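Local coordinates for protein 11S globulin subunit beta (Cucurbita maxima, PDB 2E9Q) that serves as a seed storage globulin of the cupin superfamily, holding a nutrient reserve in subunits that assemble into hexamers, at residues E42-T48 with R239-Q244; N208-A214 with L232-D236; D171-R175 with E187-E191. One frame throughout, in Å; residues are numbered along the deposited sequence. Where two conformers were deposited one is given.

Contact 1 (E42-T48 with R239-Q244); sequences EAEAGFT and RDRIVQ. Unlike the reference sequence in segment 42-48: G46 (reference Ile).
E44 and A45, in the turn of a beta hairpin, offer their backbone N-H groups to the 239-244 segment. E44 N donates to R239 O (3.1 Å), and A45 N donates to I242 O (3.0 Å). The E44 carboxylate adds a third bond: OE2 accepts from Q244 N (2.8 Å) on its anti side, nearly straight at 168°. With CG anti to the backbone N (chi1 175°) and the rest of the chain extended, E44 runs alongside R239, both pointing the same way.

Charge contributes less directly. E44 OE2 stays 4.2 Å from R239 NH2, beyond a salt bridge, and a water bonded to both also donates to Q244 O. R239 has a salt bridge to D237, and its NH2 bonds the backbone O of N427 of the second subunit. R241 is paired with D240 and E187.

Apolar packing centres on I242. Its CB meets A43 CB (3.6 Å), CG2 faces A45 CB, and CD1 ends 3.6 Å from F47 N, beside G46, where the reference sequence has Ile. Nearby, R241 CD lies against T48 OG1 (3.3 Å).

Strands 46-48 and 242-244 run antiparallel (175°), but their axes are 7.4 Å apart. Strand 46-50 pairs with strand 63-70, whereas 242-244 pairs with 74-81, so the contact joins the two sheets of the N-terminal cupin domain.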
loop_
_atom_site.group_PDB
_atom_site.type_symbol
_atom_site.label_atom_id
_atom_site.label_comp_id
_atom_site.label_asym_id
_atom_site.label_seq_id
_atom_site.Cartn_x
_atom_site.Cartn_y
_atom_site.Cartn_z
ATOM N N GLU A 42 10.559 -19.441 -28.682
ATOM C CA GLU A 42 9.860 -19.904 -29.870
ATOM C C GLU A 42 8.868 -21.002 -29.507
ATOM O O GLU A 42 9.164 -21.892 -28.714
ATOM C CB GLU A 42 10.882 -20.427 -30.894
ATOM C CG GLU A 42 11.839 -19.356 -31.427
ATOM C CD GLU A 42 11.187 -18.440 -32.448
ATOM O OE1 GLU A 42 11.685 -17.305 -32.641
ATOM O OE2 GLU A 42 10.178 -18.868 -33.063
ATOM N N ALA A 43 7.682 -20.934 -30.082
ATOM C CA ALA A 43 6.678 -21.945 -29.806
ATOM C C ALA A 43 6.234 -22.577 -31.118
ATOM O O ALA A 43 6.600 -22.111 -32.197
ATOM C CB ALA A 43 5.476 -21.319 -29.082
ATOM N N GLU A 44 5.446 -23.635 -31.018
ATOM C CA GLU A 44 4.951 -24.320 -32.196
ATOM C C GLU A 44 4.184 -23.386 -33.118
ATOM O O GLU A 44 4.379 -23.422 -34.333
ATOM C CB GLU A 44 4.061 -25.495 -31.783
ATOM C CG GLU A 44 3.398 -26.219 -32.954
ATOM C CD GLU A 44 2.550 -27.399 -32.504
ATOM O OE1 GLU A 44 2.950 -28.557 -32.747
ATOM O OE2 GLU A 44 1.484 -27.164 -31.894
ATOM N N ALA A 45 3.339 -22.527 -32.554
ATOM C CA ALA A 45 2.537 -21.629 -33.381
ATOM C C ALA A 45 2.792 -20.139 -33.216
ATOM O O ALA A 45 1.929 -19.323 -33.524
ATOM C CB ALA A 45 1.058 -21.923 -33.159
ATOM N N GLY A 46 3.978 -19.777 -32.749
ATOM C CA GLY A 46 4.288 -18.371 -32.572
ATOM C C GLY A 46 5.511 -18.215 -31.702
ATOM O O GLY A 46 6.296 -19.152 -31.570
ATOM N N PHE A 47 5.677 -17.046 -31.100
ATOM C CA PHE A 47 6.830 -16.818 -30.241
ATOM C C PHE A 47 6.593 -15.675 -29.262
ATOM O O PHE A 47 5.811 -14.765 -29.522
ATOM C CB PHE A 47 8.084 -16.554 -31.099
ATOM C CG PHE A 47 7.965 -15.366 -32.010
ATOM C CD1 PHE A 47 8.304 -14.095 -31.563
ATOM C CD2 PHE A 47 7.521 -15.521 -33.318
ATOM C CE1 PHE A 47 8.205 -12.988 -32.400
ATOM C CE2 PHE A 47 7.412 -14.424 -34.174
ATOM C CZ PHE A 47 7.757 -13.149 -33.714
ATOM N N THR A 48 7.293 -15.736 -28.140
ATOM C CA THR A 48 7.171 -14.752 -27.077
ATOM C C THR A 48 8.462 -13.987 -26.824
ATOM O O THR A 48 9.526 -14.581 -26.630
ATOM C CB THR A 48 6.771 -15.449 -25.773
ATOM O OG1 THR A 48 5.524 -16.120 -25.970
ATOM C CG2 THR A 48 6.672 -14.443 -24.622
ATOM N N ARG A 239 5.960 -28.216 -27.579
ATOM C CA ARG A 239 5.348 -27.066 -28.247
ATOM C C ARG A 239 5.486 -25.725 -27.545
ATOM O O ARG A 239 5.237 -24.679 -28.142
ATOM C CB ARG A 239 3.856 -27.330 -28.464
ATOM C CG ARG A 239 3.534 -28.498 -29.374
ATOM C CD ARG A 239 2.033 -28.708 -29.420
ATOM N NE ARG A 239 1.540 -29.002 -28.085
ATOM C CZ ARG A 239 0.263 -28.973 -27.735
ATOM N NH1 ARG A 239 -0.082 -29.257 -26.489
ATOM N NH2 ARG A 239 -0.664 -28.658 -28.628
ATOM N N ASP A 240 5.883 -25.762 -26.280
ATOM C CA ASP A 240 6.010 -24.562 -25.460
ATOM C C ASP A 240 4.618 -23.955 -25.191
ATOM O O ASP A 240 3.632 -24.686 -25.141
ATOM C CB ASP A 240 6.940 -23.538 -26.102
ATOM C CG ASP A 240 7.489 -22.541 -25.084
ATOM O OD1 ASP A 240 7.043 -21.372 -25.072
ATOM O OD2 ASP A 240 8.361 -22.937 -24.279
ATOM N N ARG A 241 4.526 -22.638 -25.059
ATOM C CA ARG A 241 3.260 -21.987 -24.713
ATOM C C ARG A 241 2.220 -21.624 -25.787
ATOM O O ARG A 241 1.054 -21.373 -25.453
ATOM C CB ARG A 241 3.568 -20.739 -23.887
ATOM C CG ARG A 241 3.863 -19.497 -24.703
ATOM C CD ARG A 241 4.708 -18.524 -23.887
ATOM N NE ARG A 241 6.029 -19.089 -23.635
ATOM C CZ ARG A 241 6.597 -19.174 -22.438
ATOM N NH1 ARG A 241 5.951 -18.720 -21.375
ATOM N NH2 ARG A 241 7.804 -19.729 -22.304
ATOM N N ILE A 242 2.624 -21.560 -27.054
ATOM C CA ILE A 242 1.685 -21.230 -28.121
ATOM C C ILE A 242 1.570 -22.464 -29.022
ATOM O O ILE A 242 2.524 -22.823 -29.713
ATOM C CB ILE A 242 2.176 -20.011 -28.930
ATOM C CG1 ILE A 242 2.447 -18.829 -27.988
ATOM C CG2 ILE A 242 1.136 -19.612 -29.964
ATOM C CD1 ILE A 242 3.050 -17.614 -28.675
ATOM N N VAL A 243 0.409 -23.115 -29.009
ATOM C CA VAL A 243 0.223 -24.335 -29.789
ATOM C C VAL A 243 -0.697 -24.272 -31.017
ATOM O O VAL A 243 -1.566 -23.408 -31.136
ATOM C CB VAL A 243 -0.277 -25.469 -28.881
ATOM C CG1 VAL A 243 0.649 -25.615 -27.680
ATOM C CG2 VAL A 243 -1.700 -25.179 -28.420
ATOM N N GLN A 244 -0.484 -25.207 -31.935
ATOM C CA GLN A 244 -1.290 -25.293 -33.146
ATOM C C GLN A 244 -2.546 -26.073 -32.777
ATOM O O GLN A 244 -2.456 -27.168 -32.225
ATOM C CB GLN A 244 -0.526 -26.052 -34.234
ATOM C CG GLN A 244 -1.110 -25.911 -35.632
ATOM C CD GLN A 244 -0.712 -24.601 -36.288
ATOM O OE1 GLN A 244 -1.138 -24.288 -37.404
ATOM N NE2 GLN A 244 0.123 -23.828 -35.597
HETATM O O HOH W 1 -0.544 -29.050 -31.236
#

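Contact 2 (N208-A214 with L232-D236); sequences NIFSGFA and LKGED
N208 lays its carboxamide against the C-terminal end of helix 226-233, where ND2 stands 3.2 Å from both L232 O and K233 O, two successive carbonyls. Both bonds are weak and bent, and the same nitrogen has a stronger partner in G181 O. The other end of the amide turns back on its own loop: N208 OD1 accepts from S211 N (3.0 Å), forming an Asx motif. A first torsion of 60°, which sets CG between the backbone N and the carbonyl carbon, lets one amide serve both the helix end and the turn. S211 OG tightens that turn by donating to N208 O on a lone pair in the carbonyl plane.

K233 links the segments directly. Its chain is extended beyond CG and passes along S211, so that NZ meets F213 O (2.7 Å) almost head-on, with a C=O...N angle of 163°. A salt bridge to D215 gives the ammonium group a second partner.

The apolar part belongs to F210 and L232. L232 spreads its methyls over one face of the F210 ring: CD1 makes an off-centre CH-pi contact 4.1 Å from the centroid, and CD2 sits toward the rim. I209 CG1 covers the opposite face.

Past K233 the helix is broken off by G234, whose phi is positive. A214 occupies the N-cap position of helix 215-222, so the contact ties the start of that helix to the end of helix 226-233. L218 and F222 of helix 215-222 pack on F210 and L232, and Y429 of the second subunit also touches both.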
loop_
_atom_site.group_PDB
_atom_site.type_symbol
_atom_site.label_atom_id
_atom_site.label_comp_id
_atom_site.label_asym_id
_atom_site.label_seq_id
_atom_site.Cartn_x
_atom_site.Cartn_y
_atom_site.Cartn_z
ATOM N N ASN A 208 4.220 -27.300 -16.326
ATOM C CA ASN A 208 2.940 -26.708 -15.958
ATOM C C ASN A 208 2.678 -27.063 -14.494
ATOM O O ASN A 208 3.396 -27.881 -13.924
ATOM C CB ASN A 208 1.832 -27.251 -16.870
ATOM C CG ASN A 208 1.689 -28.759 -16.783
ATOM O OD1 ASN A 208 1.622 -29.329 -15.689
ATOM N ND2 ASN A 208 1.633 -29.414 -17.937
ATOM N N ILE A 209 1.654 -26.474 -13.884
ATOM C CA ILE A 209 1.376 -26.739 -12.466
ATOM C C ILE A 209 1.109 -28.184 -12.068
ATOM O O ILE A 209 1.286 -28.546 -10.907
ATOM C CB ILE A 209 0.185 -25.914 -11.958
ATOM C CG1 ILE A 209 -1.082 -26.306 -12.736
ATOM C CG2 ILE A 209 0.511 -24.432 -12.068
ATOM C CD1 ILE A 209 -2.329 -25.593 -12.290
ATOM N N PHE A 210 0.680 -29.015 -13.010
ATOM C CA PHE A 210 0.397 -30.405 -12.670
ATOM C C PHE A 210 1.637 -31.283 -12.646
ATOM O O PHE A 210 1.680 -32.260 -11.908
ATOM C CB PHE A 210 -0.640 -30.993 -13.637
ATOM C CG PHE A 210 -1.953 -30.285 -13.596
ATOM C CD1 PHE A 210 -2.404 -29.563 -14.690
ATOM C CD2 PHE A 210 -2.710 -30.269 -12.425
ATOM C CE1 PHE A 210 -3.587 -28.825 -14.623
ATOM C CE2 PHE A 210 -3.895 -29.532 -12.347
ATOM C CZ PHE A 210 -4.329 -28.809 -13.449
ATOM N N SER A 211 2.655 -30.933 -13.432
ATOM C CA SER A 211 3.863 -31.753 -13.469
ATOM C C SER A 211 4.613 -31.794 -12.153
ATOM O O SER A 211 5.526 -32.598 -11.987
ATOM C CB SER A 211 4.802 -31.319 -14.607
ATOM O OG SER A 211 5.273 -29.997 -14.455
ATOM N N GLY A 212 4.219 -30.951 -11.205
ATOM C CA GLY A 212 4.877 -30.954 -9.911
ATOM C C GLY A 212 4.213 -31.852 -8.874
ATOM O O GLY A 212 4.755 -32.044 -7.788
ATOM N N PHE A 213 3.046 -32.409 -9.194
ATOM C CA PHE A 213 2.332 -33.290 -8.256
ATOM C C PHE A 213 2.532 -34.780 -8.550
ATOM O O PHE A 213 2.743 -35.179 -9.696
ATOM C CB PHE A 213 0.820 -32.999 -8.277
ATOM C CG PHE A 213 0.431 -31.711 -7.602
ATOM C CD1 PHE A 213 0.508 -31.579 -6.220
ATOM C CD2 PHE A 213 -0.010 -30.624 -8.353
ATOM C CE1 PHE A 213 0.155 -30.390 -5.596
ATOM C CE2 PHE A 213 -0.366 -29.425 -7.730
ATOM C CZ PHE A 213 -0.282 -29.312 -6.355
ATOM N N ALA A 214 2.436 -35.589 -7.499
ATOM C CA ALA A 214 2.571 -37.042 -7.585
ATOM C C ALA A 214 1.414 -37.622 -8.399
ATOM O O ALA A 214 0.271 -37.167 -8.267
ATOM C CB ALA A 214 2.569 -37.640 -6.186
ATOM N N LEU A 232 -1.680 -34.931 -18.739
ATOM C CA LEU A 232 -1.884 -33.726 -17.958
ATOM C C LEU A 232 -0.538 -33.061 -17.689
ATOM O O LEU A 232 -0.345 -31.884 -17.986
ATOM C CB LEU A 232 -2.560 -34.100 -16.641
ATOM C CG LEU A 232 -3.104 -33.007 -15.729
ATOM C CD1 LEU A 232 -4.126 -32.168 -16.488
ATOM C CD2 LEU A 232 -3.730 -33.659 -14.500
ATOM N N LYS A 233 0.389 -33.833 -17.134
ATOM C CA LYS A 233 1.719 -33.331 -16.816
ATOM C C LYS A 233 2.487 -32.837 -18.043
ATOM O O LYS A 233 3.400 -32.024 -17.917
ATOM C CB LYS A 233 2.538 -34.415 -16.117
ATOM C CG LYS A 233 1.957 -34.896 -14.794
ATOM C CD LYS A 233 3.007 -35.675 -14.019
ATOM C CE LYS A 233 2.540 -36.013 -12.621
ATOM N NZ LYS A 233 3.642 -36.591 -11.804
ATOM N N GLY A 234 2.125 -33.340 -19.219
ATOM C CA GLY A 234 2.795 -32.925 -20.438
ATOM C C GLY A 234 4.310 -33.064 -20.423
ATOM O O GLY A 234 5.016 -32.234 -20.986
ATOM N N GLU A 235 4.817 -34.115 -19.790
ATOM C CA GLU A 235 6.259 -34.329 -19.718
ATOM C C GLU A 235 6.920 -34.303 -21.100
ATOM O O GLU A 235 8.117 -34.039 -21.215
ATOM C CB GLU A 235 6.561 -35.672 -19.046
ATOM C CG GLU A 235 6.085 -35.797 -17.600
ATOM C CD GLU A 235 6.935 -34.995 -16.629
ATOM O OE1 GLU A 235 6.614 -34.984 -15.420
ATOM O OE2 GLU A 235 7.926 -34.379 -17.076
ATOM N N ASP A 236 6.134 -34.562 -22.142
ATOM C CA ASP A 236 6.652 -34.601 -23.504
ATOM C C ASP A 236 6.202 -33.519 -24.467
ATOM O O ASP A 236 6.485 -33.604 -25.661
ATOM C CB ASP A 236 6.332 -35.953 -24.131
ATOM C CG ASP A 236 7.354 -36.999 -23.785
ATOM O OD1 ASP A 236 7.588 -37.225 -22.576
ATOM O OD2 ASP A 236 7.928 -37.588 -24.725
#

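Contact 3 (D171-R175 with E187-E191); sequences DPYLR and ERGVE
L174 and R188 bring the two irregular segments together, their CA atoms 6.1 Å apart. Segment 187-191 folds into a type II' beta turn from R188 to E191, with G189 supplying the positive phi of its second position. In 171-175, Y173 N bonds D171 OD2 in an Asx turn; P172 O, in the same bend, accepts from the other segment.

The donor is R188. Bends at chi2 and chi3 (-58° and -69°) curl the arginine back over L174, and NH1 donates to P172 O (3.2 Å) in the carbonyl plane, on a lone pair. NH1 is, however, modelled too close to L174 N, so the detail of the guanidinium position is uncertain. NH2 adds a weak bond to P172 O, which also accepts weakly from T163 OG1. L174 CB rests at the edge of the guanidinium plane and 3.6 Å from R188 CD, though the region around R188 CG is doubtful; L174 CD2 approaches E187 CB (4.2 Å).

Y173 crosses R188 at about a right angle, and E191 OE1 lies over one ring face, toward the rim, 3.7 Å from Y173 CE1. Y173 was modelled in two conformers, and the very short approach of R188 NH2 to its ring is doubtful. R175, likewise modelled twice, in one conformer grips D171 end-on through NH1 and NH2.

D171 is thus engaged within its own segment, and it also accepts, through OD1, from C27 N of the second subunit. Within the two segments R188 is bonded to a backbone carbonyl, which probably offsets its charge only in part.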
loop_
_atom_site.group_PDB
_atom_site.type_symbol
_atom_site.label_atom_id
_atom_site.label_comp_id
_atom_site.label_asym_id
_atom_site.label_seq_id
_atom_site.Cartn_x
_atom_site.Cartn_y
_atom_site.Cartn_z
ATOM N N ASP A 171 6.617 -10.964 -4.430
ATOM C CA ASP A 171 7.776 -10.094 -4.610
ATOM C C ASP A 171 7.660 -9.457 -5.990
ATOM O O ASP A 171 6.837 -9.883 -6.798
ATOM C CB ASP A 171 9.078 -10.901 -4.461
ATOM C CG ASP A 171 9.226 -11.965 -5.514
ATOM O OD1 ASP A 171 10.047 -12.890 -5.314
ATOM O OD2 ASP A 171 8.529 -11.877 -6.547
ATOM N N PRO A 172 8.493 -8.447 -6.284
ATOM C CA PRO A 172 8.486 -7.726 -7.564
ATOM C C PRO A 172 8.879 -8.528 -8.789
ATOM O O PRO A 172 9.297 -7.967 -9.800
ATOM C CB PRO A 172 9.444 -6.572 -7.303
ATOM C CG PRO A 172 10.477 -7.229 -6.448
ATOM C CD PRO A 172 9.636 -8.013 -5.459
ATOM N N TYR A 173 8.716 -9.839 -8.706
ATOM C CA TYR A 173 9.067 -10.720 -9.802
ATOM C C TYR A 173 7.850 -11.459 -10.377
ATOM O O TYR A 173 7.071 -12.086 -9.660
ATOM C CB TYR A 173 10.128 -11.725 -9.341
ATOM C CG TYR A 173 11.471 -11.084 -9.060
ATOM C CD1 TYR A 173 12.226 -10.534 -10.090
ATOM C CD2 TYR A 173 11.976 -11.011 -7.763
ATOM C CE1 TYR A 173 13.450 -9.924 -9.843
ATOM C CE2 TYR A 173 13.202 -10.402 -7.502
ATOM C CZ TYR A 173 13.933 -9.861 -8.547
ATOM O OH TYR A 173 15.147 -9.261 -8.295
ATOM N N LEU A 174 7.692 -11.333 -11.691
ATOM C CA LEU A 174 6.588 -11.920 -12.426
ATOM C C LEU A 174 6.638 -13.452 -12.521
ATOM O O LEU A 174 7.660 -14.042 -12.882
ATOM C CB LEU A 174 6.542 -11.288 -13.818
ATOM C CG LEU A 174 5.304 -11.520 -14.678
ATOM C CD1 LEU A 174 4.084 -11.068 -13.911
ATOM C CD2 LEU A 174 5.440 -10.755 -15.988
ATOM N N ARG A 175 5.522 -14.084 -12.178
ATOM C CA ARG A 175 5.404 -15.535 -12.204
ATOM C C ARG A 175 4.138 -15.916 -12.979
ATOM O O ARG A 175 3.061 -15.385 -12.717
ATOM C CB ARG A 175 5.303 -16.083 -10.775
ATOM C CG ARG A 175 6.452 -15.699 -9.848
ATOM C CD ARG A 175 6.290 -16.337 -8.475
ATOM N NE ARG A 175 7.471 -16.185 -7.624
ATOM C CZ ARG A 175 7.939 -15.021 -7.181
ATOM N NH1 ARG A 175 7.330 -13.887 -7.504
ATOM N NH2 ARG A 175 9.019 -14.993 -6.407
ATOM N N GLU A 187 9.188 -15.257 -18.653
ATOM C CA GLU A 187 8.633 -14.014 -18.128
ATOM C C GLU A 187 9.704 -13.398 -17.236
ATOM O O GLU A 187 9.949 -12.191 -17.281
ATOM C CB GLU A 187 7.366 -14.292 -17.312
ATOM C CG GLU A 187 6.299 -15.065 -18.075
ATOM C CD GLU A 187 6.638 -16.538 -18.234
ATOM O OE1 GLU A 187 5.924 -17.241 -18.975
ATOM O OE2 GLU A 187 7.618 -16.997 -17.609
ATOM N N ARG A 188 10.348 -14.249 -16.441
ATOM C CA ARG A 188 11.425 -13.832 -15.546
ATOM C C ARG A 188 12.464 -14.952 -15.486
ATOM O O ARG A 188 13.533 -14.797 -14.889
ATOM C CB ARG A 188 10.877 -13.555 -14.146
ATOM C CG ARG A 188 9.692 -12.598 -14.123
ATOM C CD ARG A 188 10.037 -11.255 -14.751
ATOM N NE ARG A 188 10.976 -10.478 -13.952
ATOM C CZ ARG A 188 10.626 -9.721 -12.920
ATOM N NH1 ARG A 188 9.353 -9.642 -12.559
ATOM N NH2 ARG A 188 11.546 -9.028 -12.260
ATOM N N GLY A 189 12.127 -16.080 -16.109
ATOM C CA GLY A 189 13.019 -17.230 -16.154
ATOM C C GLY A 189 13.575 -17.681 -14.819
ATOM O O GLY A 189 12.872 -18.275 -14.005
ATOM N N VAL A 190 14.855 -17.408 -14.600
ATOM C CA VAL A 190 15.517 -17.775 -13.356
ATOM C C VAL A 190 16.072 -16.497 -12.727
ATOM O O VAL A 190 16.388 -16.461 -11.534
ATOM C CB VAL A 190 16.668 -18.788 -13.617
ATOM C CG1 VAL A 190 17.221 -19.318 -12.293
ATOM C CG2 VAL A 190 16.157 -19.943 -14.482
ATOM N N GLU A 191 16.169 -15.452 -13.551
ATOM C CA GLU A 191 16.666 -14.140 -13.135
ATOM C C GLU A 191 17.541 -14.151 -11.886
ATOM O O GLU A 191 18.471 -13.351 -11.762
ATOM C CB GLU A 191 15.489 -13.176 -12.936
ATOM C CG GLU A 191 14.270 -13.773 -12.228
ATOM C CD GLU A 191 14.552 -14.192 -10.795
ATOM O OE1 GLU A 191 14.950 -13.328 -9.980
ATOM O OE2 GLU A 191 14.372 -15.390 -10.483
#

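All three contacts belong to the N-terminal cupin domain and its helices, their centres 18 to 20 Å apart. Contacts 2 and 3 come in series, 171-191 before 208-236, and both are nested inside the long loop closed by contact 1. Helix 226-233 is followed, after a loop, by strand 242-244 of contact 1. Contacts 1 and 3 touch through the R241-E187 salt bridge, whereas the nearest atoms of contacts 2 and 3 are about 9 Å apart. Contact 1 spans the cupin sheets, contact 3 joins loops flanking strand 176-178, and contact 2 joins the start of helix 215-222 to the end of helix 226-233. Each reaches the second subunit, so the domain faces the trimer interface at several points.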